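PDB 6K0P: alpha-1,3-glucanase from Paenibacillus glycanilyticus, which probably hydrolyses the alpha-1,3-glucosidic linkages of alpha-1,3-glucan, as a family 87 glycoside hydrolase. Local coordinates for residues 306-312 with 329-335; 298-304 with 321-327. The protein carries 1 engineered substitution. All coordinates share one frame; numbering follows the deposited sequence. Where two conformers were deposited one is given.

Interaction 1. Residues 306-312 with 329-335; sequences FVCLYWG and FAAGINM. Engineered in segment 329-335: Ala331 (natural residue Asp). With GLC (alpha-D-glucopyranose), chain B; GLC (alpha-D-glucopyranose), chain C.
Strands 310-312 and 333-335 run parallel, their short axes 6° apart, with Tyr310 O accepting from Asn334 N (3.0 Å) and Asn334 O from Gly312 N. Ahead of them, where the chain turns a corner at Leu309, Leu309 N donates to Gly332 O (2.9 Å), and Tyr310 N does so weakly. Phe329 N and Ala330 N bond in turn to Phe306 O and Val307 O. Stacking equivalent strands of successive coils in this way is the principle of the parallel beta-helix, the fold of the pectin-lyase-like clan. The contact also builds part of a sugar pocket: Trp311 takes Asn334 CB against one face of its six-membered ring in a CH-pi contact, 4.1 Å from the centroid. Over the opposite face lies nigerose, O4 of the chain B glucose being 3.4 Å from Trp311 CE3; Lys286 makes a cation-pi contact with the same indole. Val307 CG1 touches both the glucose O6 and Ala330 CB, while CB of Ala331, a residue engineered from aspartate, is 4.3 Å from Trp311 CZ3. On the face that carries Tyr310, Ile333 and Met335, Met335 SD meets the Tyr310 ring at its edge, in plane, 3.5 Å from CE2 (Met-aromatic); the Tyr310 hydroxyl is bonded to Gly290 O.

Interaction 2. Residues 298-304 with 321-327; sequences VQNIWVE and KNNRIKN
Trp302 packs against Arg324 and Lys326 at the dense end of this contact, where strands 301-304 and 324-326 run parallel. Arg324 CD lies 4.0 Å from Trp302 CG, and Lys326 bends at chi3 (-92°), bringing its CE to 3.5 Å from Trp302 NE1. Within 298-304, that NE1 donates to Glu304 OE2 on its anti lone pair (2.7 Å); a water joins OE2 to Lys326 NZ, and Asn327 ND2 meets Glu304 OE1 from above the carboxylate plane at 2.8 Å. A phenylalanine in place of Trp302 would probably leave OE2 without its indole donor and Lys326 CE with less to pack on. At the corner at Asn300 one amide serves both arms: Asn323 ND2 donates to Val298 O (3.0 Å) and OD1 accepts from Ile301 N (2.9 Å). Gln299, Asn300, Lys321 and Asn322 form the looser, partly exposed end: Gln299 NE2 and Asn322 ND2 share a water, another links Asn300 OD1 and Asn322 O and reaches in to Arg324 NE, and Asn300 ND2 bonds Asp270, Asn322 OD1 Asn346. The pair lies between strands 271-274 and 343-350, its charged face toward the N-terminal beta domain, where Lys326 pairs with Glu171, Arg324 with Glu173, and strand 137-143 touches Glu304.

Overall arrangement
From the N terminus the chain runs through 298-304, then 306-312, then 321-327 and finally 329-335, so the two contacts cross: interaction 1 opens at 306-312, before interaction 2 has closed at 321-327, and closes last at 329-335. Each joins a segment to its equivalent, 22 residues later in interaction 2 and 23 in interaction 1, closing one turn of the beta-helix over 16 intervening residues without helix. Their centres are 11 Å apart and they meet inside the coil, where Ile325 CD1 packs on Ile333 CG1 (3.7 Å) and Leu309 CD2, and Ile325 CG2 on Gly332 CA. The same pair of turns thus carries a bound sugar at interaction 1 and the junction with the N-terminal domain at interaction 2.

Interaction 1. Residues 306-312 with 329-335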
loop_
_atom_site.group_PDB
_atom_site.type_symbol
_atom_site.label_atom_id
_atom_site.label_comp_id
_atom_site.label_asym_id
_atom_site.label_seq_id
_atom_site.Cartn_x
_atom_site.Cartn_y
_atom_site.Cartn_z
ATOM N N PHE A 306 -5.409 -4.872 10.013
ATOM C CA PHE A 306 -6.314 -5.854 9.439
ATOM C C PHE A 306 -5.581 -6.584 8.326
ATOM O O PHE A 306 -4.464 -6.220 7.944
ATOM C CB PHE A 306 -7.592 -5.176 8.912
ATOM C CG PHE A 306 -8.487 -4.674 10.012
ATOM C CD1 PHE A 306 -8.297 -3.410 10.561
ATOM C CD2 PHE A 306 -9.488 -5.482 10.530
ATOM C CE1 PHE A 306 -9.108 -2.953 11.593
ATOM C CE2 PHE A 306 -10.301 -5.031 11.560
ATOM C CZ PHE A 306 -10.110 -3.768 12.095
ATOM N N VAL A 307 -6.214 -7.638 7.810
ATOM C CA VAL A 307 -5.668 -8.292 6.627
ATOM C C VAL A 307 -5.830 -7.386 5.410
ATOM O O VAL A 307 -4.868 -7.135 4.672
ATOM C CB VAL A 307 -6.289 -9.689 6.436
ATOM C CG1 VAL A 307 -5.698 -10.371 5.195
ATOM C CG2 VAL A 307 -6.016 -10.545 7.673
ATOM N N CYS A 308 -7.030 -6.821 5.226
ATOM C CA CYS A 308 -7.281 -5.845 4.170
ATOM C C CYS A 308 -8.235 -4.786 4.692
ATOM O O CYS A 308 -8.950 -5.006 5.676
ATOM C CB CYS A 308 -7.992 -6.458 2.950
ATOM S SG CYS A 308 -7.279 -7.982 2.322
ATOM N N LEU A 309 -8.285 -3.647 3.984
ATOM C CA LEU A 309 -9.413 -2.735 4.166
ATOM C C LEU A 309 -10.673 -3.311 3.535
ATOM O O LEU A 309 -11.710 -3.426 4.194
ATOM C CB LEU A 309 -9.113 -1.342 3.599
ATOM C CG LEU A 309 -10.339 -0.408 3.503
ATOM C CD1 LEU A 309 -11.069 -0.280 4.850
ATOM C CD2 LEU A 309 -9.958 0.982 2.977
ATOM N N TYR A 310 -10.598 -3.693 2.260
ATOM C CA TYR A 310 -11.785 -4.128 1.536
ATOM C C TYR A 310 -11.373 -5.012 0.370
ATOM O O TYR A 310 -10.384 -4.726 -0.320
ATOM C CB TYR A 310 -12.590 -2.928 1.019
ATOM C CG TYR A 310 -13.864 -3.348 0.330
ATOM C CD1 TYR A 310 -14.923 -3.876 1.059
ATOM C CD2 TYR A 310 -13.997 -3.251 -1.047
ATOM C CE1 TYR A 310 -16.094 -4.286 0.435
ATOM C CE2 TYR A 310 -15.169 -3.642 -1.673
ATOM C CZ TYR A 310 -16.205 -4.167 -0.931
ATOM O OH TYR A 310 -17.357 -4.587 -1.566
ATOM N N TRP A 311 -12.154 -6.075 0.147
ATOM C CA TRP A 311 -11.934 -7.047 -0.924
ATOM C C TRP A 311 -13.284 -7.204 -1.612
ATOM O O TRP A 311 -14.117 -8.009 -1.180
ATOM C CB TRP A 311 -11.445 -8.362 -0.337
ATOM C CG TRP A 311 -11.062 -9.403 -1.344
ATOM C CD1 TRP A 311 -11.908 -10.164 -2.111
ATOM C CD2 TRP A 311 -9.737 -9.820 -1.671
ATOM N NE1 TRP A 311 -11.180 -11.023 -2.905
ATOM C CE2 TRP A 311 -9.846 -10.829 -2.658
ATOM C CE3 TRP A 311 -8.465 -9.429 -1.241
ATOM C CZ2 TRP A 311 -8.729 -11.457 -3.208
ATOM C CZ3 TRP A 311 -7.357 -10.056 -1.781
ATOM C CH2 TRP A 311 -7.496 -11.059 -2.762
ATOM N N GLY A 312 -13.494 -6.431 -2.677
ATOM C CA GLY A 312 -14.785 -6.428 -3.341
ATOM C C GLY A 312 -14.974 -7.650 -4.215
ATOM O O GLY A 312 -14.032 -8.170 -4.807
ATOM N N PHE A 329 -1.895 -6.829 6.657
ATOM C CA PHE A 329 -1.209 -8.099 6.469
ATOM C C PHE A 329 -1.408 -8.713 5.095
ATOM O O PHE A 329 -0.709 -9.676 4.760
ATOM C CB PHE A 329 -1.516 -9.053 7.629
ATOM C CG PHE A 329 -0.898 -8.580 8.906
ATOM C CD1 PHE A 329 0.405 -8.934 9.228
ATOM C CD2 PHE A 329 -1.568 -7.686 9.724
ATOM C CE1 PHE A 329 1.007 -8.450 10.374
ATOM C CE2 PHE A 329 -0.970 -7.193 10.877
ATOM C CZ PHE A 329 0.319 -7.579 11.196
ATOM N N ALA A 330 -2.301 -8.149 4.285
ATOM C CA ALA A 330 -2.399 -8.495 2.874
ATOM C C ALA A 330 -2.775 -7.245 2.087
ATOM O O ALA A 330 -2.380 -6.137 2.465
ATOM C CB ALA A 330 -3.379 -9.652 2.644
ATOM N N ALA A 331 -3.546 -7.407 1.011
ATOM C CA ALA A 331 -3.855 -6.300 0.112
ATOM C C ALA A 331 -4.593 -5.174 0.834
ATOM O O ALA A 331 -5.310 -5.395 1.809
ATOM C CB ALA A 331 -4.714 -6.804 -1.056
ATOM N N GLY A 332 -4.417 -3.948 0.344
ATOM C CA GLY A 332 -5.135 -2.812 0.913
ATOM C C GLY A 332 -6.584 -2.771 0.453
ATOM O O GLY A 332 -7.515 -3.008 1.235
ATOM N N ILE A 333 -6.781 -2.463 -0.827
ATOM C CA ILE A 333 -8.090 -2.537 -1.471
ATOM C C ILE A 333 -7.938 -3.384 -2.721
ATOM O O ILE A 333 -7.055 -3.120 -3.548
ATOM C CB ILE A 333 -8.647 -1.155 -1.861
ATOM C CG1 ILE A 333 -8.881 -0.277 -0.629
ATOM C CG2 ILE A 333 -9.945 -1.327 -2.649
ATOM C CD1 ILE A 333 -9.319 1.149 -0.967
ATOM N N ASN A 334 -8.792 -4.399 -2.858
ATOM C CA ASN A 334 -8.868 -5.204 -4.067
ATOM C C ASN A 334 -10.327 -5.216 -4.491
ATOM O O ASN A 334 -11.223 -5.227 -3.644
ATOM C CB ASN A 334 -8.388 -6.636 -3.794
ATOM C CG ASN A 334 -8.137 -7.441 -5.069
ATOM O OD1 ASN A 334 -8.265 -6.937 -6.185
ATOM N ND2 ASN A 334 -7.773 -8.705 -4.894
ATOM N N MET A 335 -10.565 -5.143 -5.794
ATOM C CA MET A 335 -11.912 -5.211 -6.343
ATOM C C MET A 335 -11.907 -6.326 -7.370
ATOM O O MET A 335 -11.135 -6.272 -8.330
ATOM C CB MET A 335 -12.297 -3.873 -6.980
ATOM C CG MET A 335 -12.231 -2.696 -6.008
ATOM S SD MET A 335 -13.382 -2.838 -4.620
ATOM C CE MET A 335 -14.889 -2.561 -5.490
HETATM C C1 GLC B . -5.761 -14.763 -0.780
HETATM C C2 GLC B . -7.160 -15.344 -0.831
HETATM C C3 GLC B . -8.171 -14.222 -0.748
HETATM C C4 GLC B . -7.904 -13.355 0.476
HETATM C C5 GLC B . -6.503 -12.811 0.404
HETATM C C6 GLC B . -6.094 -12.062 1.663
HETATM O O1 GLC B . -5.589 -14.082 -1.976
HETATM O O2 GLC B . -7.267 -16.109 -2.036
HETATM O O3 GLC B . -9.439 -14.809 -0.515
HETATM O O4 GLC B . -8.795 -12.271 0.541
HETATM O O5 GLC B . -5.613 -13.877 0.288
HETATM O O6 GLC B . -6.246 -12.780 2.855
HETATM C C1 GLC C . -10.528 -14.179 -1.289
HETATM C C2 GLC C . -11.868 -14.742 -0.829
HETATM C C3 GLC C . -12.018 -16.158 -1.376
HETATM C C4 GLC C . -11.837 -16.166 -2.893
HETATM C C5 GLC C . -10.507 -15.500 -3.253
HETATM C C6 GLC C . -10.254 -15.431 -4.760
HETATM O O2 GLC C . -11.900 -14.766 0.585
HETATM O O3 GLC C . -13.273 -16.697 -1.014
HETATM O O4 GLC C . -11.859 -17.499 -3.362
HETATM O O5 GLC C . -10.469 -14.191 -2.708
HETATM O O6 GLC C . -11.308 -14.746 -5.410
#

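Interaction 2. Residues 298-304 with 321-327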
loop_
_atom_site.group_PDB
_atom_site.type_symbol
_atom_site.label_atom_id
_atom_site.label_comp_id
_atom_site.label_asym_id
_atom_site.label_seq_id
_atom_site.Cartn_x
_atom_site.Cartn_y
_atom_site.Cartn_z
ATOM N N VAL A 298 -16.861 5.022 1.436
ATOM C CA VAL A 298 -15.952 4.866 2.566
ATOM C C VAL A 298 -14.957 6.011 2.444
ATOM O O VAL A 298 -14.174 6.061 1.484
ATOM C CB VAL A 298 -15.242 3.510 2.531
ATOM C CG1 VAL A 298 -14.191 3.420 3.627
ATOM C CG2 VAL A 298 -16.265 2.379 2.643
ATOM N N GLN A 299 -15.014 6.957 3.382
ATOM C CA GLN A 299 -14.320 8.228 3.184
ATOM C C GLN A 299 -13.610 8.696 4.441
ATOM O O GLN A 299 -14.198 8.712 5.524
ATOM C CB GLN A 299 -15.300 9.313 2.729
ATOM C CG GLN A 299 -14.612 10.621 2.366
ATOM C CD GLN A 299 -15.462 11.495 1.460
ATOM O OE1 GLN A 299 -16.350 11.007 0.760
ATOM N NE2 GLN A 299 -15.186 12.795 1.464
ATOM N N ASN A 300 -12.351 9.120 4.288
ATOM C CA ASN A 300 -11.591 9.693 5.407
ATOM C C ASN A 300 -11.549 8.744 6.606
ATOM O O ASN A 300 -11.765 9.143 7.756
ATOM C CB ASN A 300 -12.136 11.071 5.800
ATOM C CG ASN A 300 -11.249 11.799 6.810
ATOM O OD1 ASN A 300 -10.009 11.693 6.780
ATOM N ND2 ASN A 300 -11.884 12.545 7.716
ATOM N N ILE A 301 -11.302 7.466 6.338
ATOM C CA ILE A 301 -11.030 6.520 7.409
ATOM C C ILE A 301 -9.570 6.087 7.351
ATOM O O ILE A 301 -8.920 6.112 6.297
ATOM C CB ILE A 301 -12.005 5.327 7.510
ATOM C CG1 ILE A 301 -11.748 4.299 6.421
ATOM C CG2 ILE A 301 -13.475 5.808 7.493
ATOM C CD1 ILE A 301 -12.456 2.980 6.713
ATOM N N TRP A 302 -9.045 5.724 8.520
ATOM C CA TRP A 302 -7.655 5.324 8.707
ATOM C C TRP A 302 -7.699 3.947 9.357
ATOM O O TRP A 302 -8.260 3.794 10.446
ATOM C CB TRP A 302 -6.986 6.371 9.605
ATOM C CG TRP A 302 -5.603 6.098 10.159
ATOM C CD1 TRP A 302 -4.810 4.994 9.978
ATOM C CD2 TRP A 302 -4.867 6.989 11.000
ATOM N NE1 TRP A 302 -3.620 5.151 10.668
ATOM C CE2 TRP A 302 -3.642 6.366 11.309
ATOM C CE3 TRP A 302 -5.133 8.258 11.528
ATOM C CZ2 TRP A 302 -2.685 6.969 12.124
ATOM C CZ3 TRP A 302 -4.182 8.854 12.342
ATOM C CH2 TRP A 302 -2.972 8.210 12.630
ATOM N N VAL A 303 -7.186 2.932 8.661
ATOM C CA VAL A 303 -7.307 1.541 9.084
ATOM C C VAL A 303 -5.917 0.918 9.144
ATOM O O VAL A 303 -5.110 1.106 8.225
ATOM C CB VAL A 303 -8.216 0.767 8.106
ATOM C CG1 VAL A 303 -8.344 -0.682 8.494
ATOM C CG2 VAL A 303 -9.586 1.420 8.038
ATOM N N GLU A 304 -5.651 0.171 10.217
ATOM C CA GLU A 304 -4.387 -0.532 10.412
ATOM C C GLU A 304 -4.619 -1.903 11.023
ATOM O O GLU A 304 -5.591 -2.123 11.751
ATOM C CB GLU A 304 -3.423 0.215 11.347
ATOM C CG GLU A 304 -3.141 1.634 10.886
ATOM C CD GLU A 304 -1.780 2.168 11.312
ATOM O OE1 GLU A 304 -0.906 1.386 11.771
ATOM O OE2 GLU A 304 -1.567 3.392 11.157
ATOM N N LYS A 321 -12.529 7.068 -0.780
ATOM C CA LYS A 321 -11.903 8.365 -0.990
ATOM C C LYS A 321 -11.266 8.864 0.298
ATOM O O LYS A 321 -11.843 8.718 1.376
ATOM C CB LYS A 321 -12.948 9.381 -1.491
ATOM C CG LYS A 321 -12.467 10.793 -1.748
ATOM C CD LYS A 321 -13.673 11.662 -2.118
ATOM C CE LYS A 321 -13.257 13.070 -2.503
ATOM N NZ LYS A 321 -14.443 13.908 -2.821
ATOM N N ASN A 322 -10.070 9.443 0.178
ATOM C CA ASN A 322 -9.394 10.148 1.282
ATOM C C ASN A 322 -9.015 9.227 2.440
ATOM O O ASN A 322 -8.877 9.685 3.578
ATOM C CB ASN A 322 -10.204 11.345 1.801
ATOM C CG ASN A 322 -10.473 12.377 0.732
ATOM O OD1 ASN A 322 -9.781 12.447 -0.287
ATOM N ND2 ASN A 322 -11.489 13.199 0.965
ATOM N N ASN A 323 -8.821 7.937 2.175
ATOM C CA ASN A 323 -8.543 6.981 3.234
ATOM C C ASN A 323 -7.043 6.771 3.403
ATOM O O ASN A 323 -6.243 7.048 2.503
ATOM C CB ASN A 323 -9.219 5.639 2.948
ATOM C CG ASN A 323 -10.725 5.770 2.824
ATOM O OD1 ASN A 323 -11.386 6.222 3.746
ATOM N ND2 ASN A 323 -11.270 5.395 1.669
ATOM N N ARG A 324 -6.678 6.250 4.577
ATOM C CA ARG A 324 -5.307 5.867 4.903
ATOM C C ARG A 324 -5.331 4.399 5.276
ATOM O O ARG A 324 -6.061 4.006 6.191
ATOM C CB ARG A 324 -4.776 6.664 6.097
ATOM C CG ARG A 324 -5.135 8.116 6.066
ATOM C CD ARG A 324 -4.711 8.826 7.339
ATOM N NE ARG A 324 -5.306 10.148 7.332
ATOM C CZ ARG A 324 -4.863 11.179 8.034
ATOM N NH1 ARG A 324 -3.815 11.036 8.831
ATOM N NH2 ARG A 324 -5.481 12.354 7.934
ATOM N N ILE A 325 -4.543 3.594 4.572
ATOM C CA ILE A 325 -4.479 2.154 4.788
ATOM C C ILE A 325 -3.036 1.855 5.151
ATOM O O ILE A 325 -2.155 1.949 4.293
ATOM C CB ILE A 325 -4.871 1.384 3.524
ATOM C CG1 ILE A 325 -6.225 1.865 3.005
ATOM C CG2 ILE A 325 -4.869 -0.117 3.797
ATOM C CD1 ILE A 325 -6.472 1.471 1.560
ATOM N N LYS A 326 -2.776 1.509 6.405
ATOM C CA LYS A 326 -1.393 1.340 6.831
ATOM C C LYS A 326 -1.199 0.040 7.592
ATOM O O LYS A 326 -2.042 -0.353 8.404
ATOM C CB LYS A 326 -0.907 2.527 7.676
ATOM C CG LYS A 326 -0.709 3.820 6.870
ATOM C CD LYS A 326 -0.028 4.912 7.712
ATOM C CE LYS A 326 -1.043 5.795 8.404
ATOM N NZ LYS A 326 -0.358 6.733 9.343
ATOM N N ASN A 327 -0.077 -0.629 7.315
ATOM C CA ASN A 327 0.374 -1.755 8.122
ATOM C C ASN A 327 -0.685 -2.858 8.173
ATOM O O ASN A 327 -1.140 -3.284 9.235
ATOM C CB ASN A 327 0.828 -1.270 9.505
ATOM C CG ASN A 327 1.729 -0.056 9.410
ATOM O OD1 ASN A 327 2.708 -0.062 8.656
ATOM N ND2 ASN A 327 1.378 1.011 10.128
HETATM O O HOH W 1 -12.998 13.706 3.463
HETATM O O HOH W 2 -15.920 14.767 -1.074
HETATM O O HOH W 3 -8.174 13.545 7.674
HETATM O O HOH W 4 -7.839 10.272 6.039
HETATM O O HOH W 5 0.410 4.992 11.425
#